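PDB 5UZN: AT27789p from Drosophila melanogaster, which probably binds RNA, including mRNA, as the fly hnRNP F/H homolog Glorund, of which this chain is the third quasi-RNA recognition motif. Local coordinates for residues 23-35 and 70-82. Residues are numbered along the deposited sequence; the frame is centred on the assembly and turned at random.
Sequences FENDVFKFFEPIR and HREQMGSRYIELF
Phe-30 of helix 24-31 carries most of the apolar contact, its ring pushed in among the side chains of 70-82. Chi1 of -175° swings the Phe-30 ring away from its own backbone N and alongside His-70, the planes nearly parallel (19°) but so offset that there is little overlap, centroids 5.0 Å from each other. CE1 of Phe-30 lies 3.8 Å from CG1 of Ile-79, and Leu-81 CD1 reaches the ring edge at CE2. The Met-74 side chain runs at about a right angle to that of Phe-30, its CB 4.0 Å from Phe-30 CD1, while its methyl CE bends back to CB of Phe-30 and CG2 of Val-27. Cutting Phe-30 back to an alanine is likely to open a gap between His-70, Met-74 and Ile-79 and leave the imidazole without its aromatic neighbour. In this quasi-RRM, a βαββαβ fold, the contact joins the first helix to the connection from helix 60-68 into edge strand 80-86. Backbone bonding adds Arg-71 N to Phe-30 O (3.2 Å), the nitrogen itself sitting over one face of the Phe-30 ring. Within 70-82, side-chain ND1 of His-70 donates to Arg-71 O at 3.0 Å, which helps to set the imidazole's rotation; NE2 bonds a glycerol and, weakly, Met-67 O. At the exposed margin, Glu-32 OE1 and Arg-71 NH1 form a salt bridge modelled implausibly close (2.3 Å), its detail doubtful.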
loop_
_atom_site.group_PDB
_atom_site.type_symbol
_atom_site.label_atom_id
_atom_site.label_comp_id
_atom_site.label_asym_id
_atom_site.label_seq_id
_atom_site.Cartn_x
_atom_site.Cartn_y
_atom_site.Cartn_z
ATOM N N PHE A 23 -0.419 -1.818 9.876
ATOM C CA PHE A 23 -1.040 -2.966 9.244
ATOM C C PHE A 23 -2.042 -2.509 8.205
ATOM O O PHE A 23 -1.907 -1.399 7.684
ATOM C CB PHE A 23 -1.652 -3.856 10.314
ATOM C CG PHE A 23 -0.645 -4.314 11.318
ATOM C CD1 PHE A 23 0.241 -5.326 10.996
ATOM C CD2 PHE A 23 -0.536 -3.689 12.562
ATOM C CE1 PHE A 23 1.193 -5.743 11.896
ATOM C CE2 PHE A 23 0.425 -4.095 13.468
ATOM C CZ PHE A 23 1.291 -5.129 13.138
ATOM N N GLU A 24 -3.039 -3.342 7.887
ATOM C CA GLU A 24 -3.890 -3.028 6.742
ATOM C C GLU A 24 -4.609 -1.698 6.927
ATOM O O GLU A 24 -4.648 -0.879 6.005
ATOM C CB GLU A 24 -4.887 -4.162 6.497
ATOM C CG GLU A 24 -4.259 -5.331 5.709
ATOM C CD GLU A 24 -5.173 -6.540 5.546
ATOM O OE1 GLU A 24 -4.704 -7.675 5.791
ATOM O OE2 GLU A 24 -6.349 -6.365 5.161
ATOM N N ASN A 25 -5.182 -1.452 8.117
ATOM C CA ASN A 25 -5.957 -0.226 8.281
ATOM C C ASN A 25 -5.093 1.016 8.113
ATOM O O ASN A 25 -5.589 2.042 7.639
ATOM C CB ASN A 25 -6.690 -0.229 9.626
ATOM C CG ASN A 25 -7.944 -1.115 9.598
ATOM O OD1 ASN A 25 -8.602 -1.269 8.556
ATOM N ND2 ASN A 25 -8.267 -1.711 10.734
ATOM N N ASP A 26 -3.803 0.947 8.459
ATOM C CA ASP A 26 -2.924 2.087 8.191
ATOM C C ASP A 26 -2.708 2.305 6.695
ATOM O O ASP A 26 -2.567 3.451 6.244
ATOM C CB ASP A 26 -1.576 1.891 8.873
ATOM C CG ASP A 26 -1.496 2.571 10.216
ATOM O OD1 ASP A 26 -2.558 2.913 10.763
ATOM O OD2 ASP A 26 -0.366 2.767 10.717
ATOM N N VAL A 27 -2.639 1.229 5.908
ATOM C CA VAL A 27 -2.532 1.420 4.461
ATOM C C VAL A 27 -3.802 2.062 3.928
ATOM O O VAL A 27 -3.748 3.034 3.166
ATOM C CB VAL A 27 -2.209 0.087 3.756
ATOM C CG1 VAL A 27 -2.125 0.271 2.240
ATOM C CG2 VAL A 27 -0.856 -0.401 4.223
ATOM N N PHE A 28 -4.956 1.584 4.343
ATOM C CA PHE A 28 -6.192 2.189 3.920
ATOM C C PHE A 28 -6.193 3.675 4.295
ATOM O O PHE A 28 -6.528 4.488 3.506
ATOM C CB PHE A 28 -7.404 1.433 4.473
ATOM C CG PHE A 28 -7.748 0.157 3.724
ATOM C CD1 PHE A 28 -8.272 0.191 2.485
ATOM C CD2 PHE A 28 -7.555 -1.068 4.295
ATOM C CE1 PHE A 28 -8.606 -0.969 1.815
ATOM C CE2 PHE A 28 -7.880 -2.228 3.636
ATOM C CZ PHE A 28 -8.403 -2.171 2.384
ATOM N N LYS A 29 -5.752 4.037 5.491
ATOM C CA LYS A 29 -5.737 5.450 5.885
ATOM C C LYS A 29 -4.783 6.261 5.028
ATOM O O LYS A 29 -5.031 7.444 4.761
ATOM C CB LYS A 29 -5.341 5.593 7.356
ATOM C CG LYS A 29 -6.397 5.113 8.337
ATOM C CD LYS A 29 -5.911 5.259 9.780
ATOM C CE LYS A 29 -6.942 4.730 10.779
ATOM N NZ LYS A 29 -6.439 4.776 12.189
ATOM N N PHE A 30 -3.696 5.631 4.585
ATOM C CA PHE A 30 -2.674 6.301 3.790
ATOM C C PHE A 30 -3.223 6.752 2.440
ATOM O O PHE A 30 -2.899 7.846 1.970
ATOM C CB PHE A 30 -1.478 5.355 3.626
ATOM C CG PHE A 30 -0.301 5.972 2.911
ATOM C CD1 PHE A 30 0.618 6.742 3.604
ATOM C CD2 PHE A 30 -0.139 5.813 1.548
ATOM C CE1 PHE A 30 1.684 7.314 2.957
ATOM C CE2 PHE A 30 0.946 6.376 0.900
ATOM C CZ PHE A 30 1.854 7.132 1.615
ATOM N N PHE A 31 -4.075 5.942 1.813
ATOM C CA PHE A 31 -4.590 6.257 0.487
ATOM C C PHE A 31 -5.966 6.907 0.497
ATOM O O PHE A 31 -6.518 7.160 -0.580
ATOM C CB PHE A 31 -4.652 4.990 -0.374
ATOM C CG PHE A 31 -3.310 4.430 -0.725
ATOM C CD1 PHE A 31 -2.433 5.150 -1.531
ATOM C CD2 PHE A 31 -2.931 3.187 -0.265
ATOM C CE1 PHE A 31 -1.205 4.635 -1.861
ATOM C CE2 PHE A 31 -1.706 2.656 -0.597
ATOM C CZ PHE A 31 -0.838 3.386 -1.387
ATOM N N GLU A 32 -6.556 7.160 1.662
ATOM C CA GLU A 32 -7.923 7.668 1.655
ATOM C C GLU A 32 -7.899 9.050 1.019
ATOM O O GLU A 32 -6.925 9.774 1.176
ATOM C CB GLU A 32 -8.514 7.711 3.076
ATOM C CG GLU A 32 -7.931 8.797 3.947
ATOM C CD GLU A 32 -8.282 8.631 5.410
ATOM O OE1 GLU A 32 -7.873 9.508 6.202
ATOM O OE2 GLU A 32 -8.940 7.622 5.769
ATOM N N PRO A 33 -8.968 9.437 0.299
ATOM C CA PRO A 33 -10.256 8.763 0.063
ATOM C C PRO A 33 -10.192 7.602 -0.901
ATOM O O PRO A 33 -11.169 6.865 -1.051
ATOM C CB PRO A 33 -11.126 9.873 -0.540
ATOM C CG PRO A 33 -10.153 10.755 -1.225
ATOM C CD PRO A 33 -8.919 10.754 -0.361
ATOM N N ILE A 34 -9.068 7.421 -1.551
ATOM C CA ILE A 34 -8.969 6.370 -2.549
ATOM C C ILE A 34 -8.843 5.025 -1.854
ATOM O O ILE A 34 -8.118 4.838 -0.869
ATOM C CB ILE A 34 -7.808 6.625 -3.521
ATOM C CG1 ILE A 34 -8.097 7.872 -4.364
ATOM C CG2 ILE A 34 -7.638 5.436 -4.453
ATOM C CD1 ILE A 34 -9.189 7.663 -5.376
ATOM N N ARG A 35 -9.718 4.121 -2.254
ATOM C CA ARG A 35 -9.878 2.828 -1.640
ATOM C C ARG A 35 -9.399 1.615 -2.344
ATOM O O ARG A 35 -10.004 1.141 -3.231
ATOM C CB ARG A 35 -11.362 2.595 -1.402
ATOM C CG ARG A 35 -11.812 2.363 0.014
ATOM C CD ARG A 35 -13.179 3.002 0.286
ATOM N NE ARG A 35 -14.147 3.022 -0.821
ATOM C CZ ARG A 35 -14.645 4.121 -1.352
ATOM N NH1 ARG A 35 -14.277 5.295 -0.898
ATOM N NH2 ARG A 35 -15.501 4.057 -2.347
ATOM N N HIS A 70 -1.776 11.035 -1.497
ATOM C CA HIS A 70 -1.669 10.169 -0.333
ATOM C C HIS A 70 -1.058 10.998 0.792
ATOM O O HIS A 70 -0.549 12.101 0.569
ATOM C CB HIS A 70 -0.820 8.935 -0.657
ATOM C CG HIS A 70 0.506 9.257 -1.285
ATOM N ND1 HIS A 70 1.609 9.617 -0.541
ATOM C CD2 HIS A 70 0.914 9.246 -2.578
ATOM C CE1 HIS A 70 2.633 9.828 -1.348
ATOM N NE2 HIS A 70 2.242 9.604 -2.589
ATOM N N ARG A 71 -1.108 10.462 2.008
ATOM C CA ARG A 71 -0.542 11.199 3.129
ATOM C C ARG A 71 0.967 11.348 2.981
ATOM O O ARG A 71 1.630 10.616 2.238
ATOM C CB ARG A 71 -0.871 10.513 4.455
ATOM C CG ARG A 71 -2.288 10.800 4.963
ATOM C CD ARG A 71 -2.893 9.545 5.574
ATOM N NE ARG A 71 -3.588 9.777 6.841
ATOM C CZ ARG A 71 -4.890 10.035 6.941
ATOM N NH1 ARG A 71 -5.637 10.126 5.848
ATOM N NH2 ARG A 71 -5.449 10.213 8.132
ATOM N N GLU A 72 1.515 12.320 3.704
ATOM C CA GLU A 72 2.948 12.563 3.608
ATOM C C GLU A 72 3.740 11.447 4.267
ATOM O O GLU A 72 4.830 11.107 3.807
ATOM C CB GLU A 72 3.274 13.928 4.216
ATOM C CG GLU A 72 2.413 15.045 3.610
ATOM C CD GLU A 72 2.435 16.333 4.414
ATOM O OE1 GLU A 72 1.368 16.728 4.939
ATOM O OE2 GLU A 72 3.516 16.952 4.511
ATOM N N GLN A 73 3.192 10.840 5.309
ATOM C CA GLN A 73 3.864 9.782 6.037
ATOM C C GLN A 73 2.818 8.761 6.452
ATOM O O GLN A 73 1.628 9.065 6.522
ATOM C CB GLN A 73 4.586 10.305 7.293
ATOM C CG GLN A 73 5.761 11.230 7.038
ATOM C CD GLN A 73 6.586 11.460 8.301
ATOM O OE1 GLN A 73 6.046 11.774 9.365
ATOM N NE2 GLN A 73 7.900 11.284 8.188
ATOM N N MET A 74 3.265 7.537 6.707
ATOM C CA MET A 74 2.468 6.571 7.460
ATOM C C MET A 74 3.083 6.496 8.849
ATOM O O MET A 74 4.269 6.177 8.983
ATOM C CB MET A 74 2.474 5.201 6.797
ATOM C CG MET A 74 1.523 4.226 7.446
ATOM S SD MET A 74 1.735 2.586 6.741
ATOM C CE MET A 74 1.376 2.910 5.011
ATOM N N GLY A 75 2.302 6.803 9.867
ATOM C CA GLY A 75 2.933 7.030 11.152
ATOM C C GLY A 75 3.932 8.153 10.985
ATOM O O GLY A 75 3.606 9.238 10.501
ATOM N N SER A 76 5.189 7.898 11.327
ATOM C CA SER A 76 6.212 8.917 11.158
ATOM C C SER A 76 7.297 8.456 10.196
ATOM O O SER A 76 8.446 8.872 10.323
ATOM C CB SER A 76 6.827 9.318 12.498
ATOM O OG SER A 76 6.952 8.217 13.383
ATOM N N ARG A 77 6.946 7.590 9.238
ATOM C CA ARG A 77 7.877 7.124 8.212
ATOM C C ARG A 77 7.426 7.601 6.838
ATOM O O ARG A 77 6.232 7.684 6.560
ATOM C CB ARG A 77 8.004 5.593 8.199
ATOM C CG ARG A 77 8.738 5.025 9.416
ATOM C CD ARG A 77 8.867 3.529 9.293
ATOM N NE ARG A 77 10.235 3.047 9.441
ATOM C CZ ARG A 77 10.737 2.581 10.581
ATOM N NH1 ARG A 77 11.992 2.154 10.626
ATOM N NH2 ARG A 77 9.988 2.533 11.679
ATOM N N TYR A 78 8.382 7.966 5.996
ATOM C CA TYR A 78 8.060 8.241 4.609
ATOM C C TYR A 78 7.954 6.910 3.880
ATOM O O TYR A 78 8.807 6.037 4.059
ATOM C CB TYR A 78 9.135 9.113 3.970
ATOM C CG TYR A 78 9.368 10.394 4.712
ATOM C CD1 TYR A 78 8.478 11.448 4.599
ATOM C CD2 TYR A 78 10.482 10.550 5.533
ATOM C CE1 TYR A 78 8.695 12.645 5.291
ATOM C CE2 TYR A 78 10.701 11.717 6.219
ATOM C CZ TYR A 78 9.812 12.766 6.097
ATOM O OH TYR A 78 10.046 13.934 6.780
ATOM N N ILE A 79 6.898 6.753 3.087
ATOM C CA ILE A 79 6.610 5.520 2.351
ATOM C C ILE A 79 7.076 5.684 0.910
ATOM O O ILE A 79 6.808 6.714 0.281
ATOM C CB ILE A 79 5.102 5.211 2.395
ATOM C CG1 ILE A 79 4.602 5.105 3.845
ATOM C CG2 ILE A 79 4.769 3.990 1.540
ATOM C CD1 ILE A 79 5.362 4.091 4.686
ATOM N N GLU A 80 7.755 4.671 0.368
ATOM C CA GLU A 80 8.085 4.652 -1.055
ATOM C C GLU A 80 7.054 3.841 -1.819
ATOM O O GLU A 80 6.819 2.673 -1.484
ATOM C CB GLU A 80 9.451 4.030 -1.299
ATOM C CG GLU A 80 10.644 4.816 -0.866
ATOM C CD GLU A 80 11.883 4.120 -1.348
ATOM O OE1 GLU A 80 12.343 4.465 -2.456
ATOM O OE2 GLU A 80 12.341 3.175 -0.656
ATOM N N LEU A 81 6.479 4.432 -2.864
ATOM C CA LEU A 81 5.466 3.782 -3.682
ATOM C C LEU A 81 6.066 3.389 -5.027
ATOM O O LEU A 81 6.825 4.156 -5.617
ATOM C CB LEU A 81 4.264 4.701 -3.907
ATOM C CG LEU A 81 3.579 5.144 -2.614
ATOM C CD1 LEU A 81 2.348 5.972 -2.953
ATOM C CD2 LEU A 81 3.213 3.922 -1.776
ATOM N N PHE A 82 5.719 2.192 -5.495
ATOM C CA PHE A 82 6.156 1.660 -6.782
ATOM C C PHE A 82 4.947 1.078 -7.485
ATOM O O PHE A 82 4.300 0.172 -6.949
ATOM C CB PHE A 82 7.222 0.577 -6.617
ATOM C CG PHE A 82 8.397 1.006 -5.812
ATOM C CD1 PHE A 82 8.398 0.862 -4.432
ATOM C CD2 PHE A 82 9.509 1.561 -6.440
ATOM C CE1 PHE A 82 9.490 1.267 -3.694
ATOM C CE2 PHE A 82 10.596 1.969 -5.700
ATOM C CZ PHE A 82 10.587 1.811 -4.334
#